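Local atomic coordinates of putative glycoside hydrolase (PDB entry 3HBZ), a protein that is of unproven function but binds calcium and may take part in carbohydrate metabolism, possibly as a glycoside hydrolase. Residues G180-D188 / K198-F206. Sequence-based numbering, arbitrary orientation.
Sequences GNLFIGSFD and KATKFGLPF
Phe202 turns an edge of its ring onto one face of Phe183, a T-shaped pair with centroids 5.1 Å apart and planes at 86°. CD1 and CE1 of Phe202 do the touching, Phe202 CD1 coming within 3.6 Å of Phe183 CD2. One face of Phe202 carries the Thr200 carbonyl oxygen over its centre, 3.8 Å above the plane. At the edge of Phe183 lie the carbonyl oxygens of Lys201 and Ser186, while CB and CG2 of Thr200 meet CE1 and CZ obliquely. The first torsion of Phe183 (chi1 55°) sets CG between the backbone N and the carbonyl carbon, turning the ring toward 200-202. Replacing Phe183 by an alanine would probably leave the Phe202 edge without the face it packs on and open a gap beside Thr200. Phe187 has CG2 of Thr200 at its edge, and its CE1 lies 3.6 Å from Ala199 CB.

In the backbone, Ser186 and Lys201 form an antiparallel hydrogen-bonded pair, their side chains on the face opposite Phe187 and Thr200: Ser186 N to Lys201 O is 2.9 Å and Lys201 N to Ser186 O 2.8 Å. Asp188 N adds a straighter bond to Ala199 O (167° at the hydrogen), and Gly203 N reaches Ile184 O. Gly185 CA makes a CA-H...O contact of 3.1 Å to Lys201 O; a CB here would collide with that oxygen. The extended Lys201 chain brings NZ to 3.6 Å from Asp188 OD2, a long salt bridge; NZ also hydrogen-bonds a bound hexaethylene glycol, and Asp188 OD1 takes the N of Gly190.

A connection containing the short helix 196-199 joins the strands; Ile184 and Phe202 also touch strand 306-313. The arrangement is an antiparallel strand pair within the β-rich putative carbohydrate metabolism domain, away from its metal sites.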
# COMPACT_ATOMS: atom_id res chain seq x y z
N GLY A 180 -10.44 4.59 6.04
CA GLY A 180 -9.19 3.97 6.46
C GLY A 180 -8.98 2.74 5.59
O GLY A 180 -9.87 1.87 5.47
N ASN A 181 -7.81 2.65 5.01
CA ASN A 181 -7.43 1.47 4.25
C ASN A 181 -6.00 0.97 4.52
O ASN A 181 -5.15 1.64 5.12
CB ASN A 181 -7.65 1.71 2.74
CG ASN A 181 -6.84 2.86 2.22
OD1 ASN A 181 -6.13 3.55 2.97
ND2 ASN A 181 -6.93 3.08 0.94
N LEU A 182 -5.77 -0.25 4.06
CA LEU A 182 -4.44 -0.81 4.08
C LEU A 182 -4.43 -1.82 2.97
O LEU A 182 -5.39 -2.60 2.83
CB LEU A 182 -4.11 -1.51 5.40
CG LEU A 182 -2.63 -1.82 5.65
CD1 LEU A 182 -1.96 -0.50 6.14
CD2 LEU A 182 -2.43 -3.01 6.68
N PHE A 183 -3.33 -1.84 2.21
CA PHE A 183 -3.23 -2.79 1.14
C PHE A 183 -1.81 -3.16 0.74
O PHE A 183 -0.86 -2.43 0.99
CB PHE A 183 -4.00 -2.27 -0.10
CG PHE A 183 -3.56 -0.88 -0.56
CD1 PHE A 183 -4.06 0.28 0.02
CD2 PHE A 183 -2.65 -0.74 -1.56
CE1 PHE A 183 -3.68 1.52 -0.39
CE2 PHE A 183 -2.25 0.50 -1.98
CZ PHE A 183 -2.77 1.64 -1.40
N ILE A 184 -1.69 -4.29 0.06
CA ILE A 184 -0.46 -4.69 -0.57
C ILE A 184 -0.32 -3.95 -1.90
O ILE A 184 -1.18 -4.01 -2.76
CB ILE A 184 -0.38 -6.18 -0.77
CG1 ILE A 184 -0.27 -6.90 0.59
CG2 ILE A 184 0.89 -6.57 -1.73
CD1 ILE A 184 -0.35 -8.42 0.44
N GLY A 185 0.80 -3.27 -2.08
CA GLY A 185 0.95 -2.38 -3.25
C GLY A 185 1.66 -1.09 -2.86
O GLY A 185 2.51 -1.07 -1.96
N SER A 186 1.29 0.01 -3.52
CA SER A 186 1.83 1.30 -3.15
C SER A 186 0.82 2.42 -3.34
O SER A 186 -0.20 2.25 -4.02
CB SER A 186 3.10 1.59 -3.96
OG SER A 186 2.83 1.58 -5.34
N PHE A 187 1.11 3.56 -2.72
CA PHE A 187 0.23 4.74 -2.81
C PHE A 187 0.98 5.82 -3.58
O PHE A 187 2.02 6.26 -3.17
CB PHE A 187 -0.17 5.27 -1.45
CG PHE A 187 -1.23 6.40 -1.51
CD1 PHE A 187 -2.53 6.10 -1.74
CD2 PHE A 187 -0.87 7.71 -1.38
CE1 PHE A 187 -3.50 7.09 -1.80
CE2 PHE A 187 -1.83 8.72 -1.46
CZ PHE A 187 -3.13 8.40 -1.66
N ASP A 188 0.45 6.21 -4.73
CA ASP A 188 1.12 7.18 -5.58
C ASP A 188 0.59 8.56 -5.24
O ASP A 188 -0.48 8.96 -5.70
CB ASP A 188 0.89 6.81 -7.03
CG ASP A 188 1.42 7.86 -8.03
OD1 ASP A 188 1.88 8.93 -7.63
OD2 ASP A 188 1.30 7.59 -9.20
N LYS A 198 -6.61 6.08 -8.92
CA LYS A 198 -5.33 5.70 -9.53
C LYS A 198 -4.19 5.74 -8.51
O LYS A 198 -3.14 5.17 -8.76
CB LYS A 198 -4.96 6.62 -10.69
CG LYS A 198 -6.01 6.69 -11.85
CD LYS A 198 -6.14 5.43 -12.59
CE LYS A 198 -5.11 5.24 -13.70
NZ LYS A 198 -5.23 3.78 -14.09
N ALA A 199 -4.39 6.41 -7.39
CA ALA A 199 -3.37 6.53 -6.36
C ALA A 199 -3.12 5.21 -5.63
O ALA A 199 -1.99 4.96 -5.19
CB ALA A 199 -3.76 7.61 -5.35
N THR A 200 -4.15 4.39 -5.46
CA THR A 200 -4.02 3.10 -4.77
C THR A 200 -3.63 2.02 -5.76
O THR A 200 -4.48 1.47 -6.47
CB THR A 200 -5.32 2.71 -4.02
OG1 THR A 200 -6.39 2.73 -4.93
CG2 THR A 200 -5.64 3.71 -2.93
N LYS A 201 -2.33 1.70 -5.79
CA LYS A 201 -1.82 0.71 -6.70
C LYS A 201 -1.75 -0.62 -5.99
O LYS A 201 -0.98 -0.80 -5.08
CB LYS A 201 -0.45 1.10 -7.24
CG LYS A 201 -0.50 2.37 -8.11
CD LYS A 201 0.85 2.72 -8.71
CE LYS A 201 0.70 3.70 -9.90
NZ LYS A 201 2.00 4.31 -10.37
N PHE A 202 -2.60 -1.54 -6.43
CA PHE A 202 -2.80 -2.80 -5.74
C PHE A 202 -1.98 -3.92 -6.33
O PHE A 202 -2.12 -4.27 -7.53
CB PHE A 202 -4.28 -3.23 -5.85
CG PHE A 202 -5.28 -2.26 -5.24
CD1 PHE A 202 -5.09 -1.74 -3.96
CD2 PHE A 202 -6.45 -1.92 -5.93
CE1 PHE A 202 -6.03 -0.88 -3.37
CE2 PHE A 202 -7.41 -1.06 -5.33
CZ PHE A 202 -7.21 -0.54 -4.07
N GLY A 203 -1.14 -4.51 -5.49
CA GLY A 203 -0.59 -5.85 -5.75
C GLY A 203 0.92 -5.90 -5.81
O GLY A 203 1.54 -4.94 -6.27
N LEU A 204 1.50 -7.02 -5.40
CA LEU A 204 2.90 -7.29 -5.59
C LEU A 204 3.04 -8.74 -6.09
O LEU A 204 2.10 -9.53 -5.98
CB LEU A 204 3.68 -7.08 -4.30
CG LEU A 204 3.89 -5.62 -3.83
CD1 LEU A 204 4.61 -5.57 -2.43
CD2 LEU A 204 4.64 -4.83 -4.87
N PRO A 205 4.20 -9.08 -6.66
CA PRO A 205 4.32 -10.43 -7.24
C PRO A 205 4.19 -11.54 -6.20
O PRO A 205 4.65 -11.38 -5.07
CB PRO A 205 5.72 -10.41 -7.87
CG PRO A 205 5.94 -8.97 -8.17
CD PRO A 205 5.35 -8.24 -6.99
N PHE A 206 3.50 -12.63 -6.57
CA PHE A 206 3.23 -13.77 -5.68
C PHE A 206 3.37 -15.05 -6.49
O PHE A 206 2.81 -15.15 -7.59
CB PHE A 206 1.81 -13.64 -5.09
CG PHE A 206 1.50 -14.65 -4.01
CD1 PHE A 206 2.21 -14.65 -2.82
CD2 PHE A 206 0.50 -15.62 -4.21
CE1 PHE A 206 1.94 -15.61 -1.82
CE2 PHE A 206 0.22 -16.56 -3.24
CZ PHE A 206 0.96 -16.57 -2.02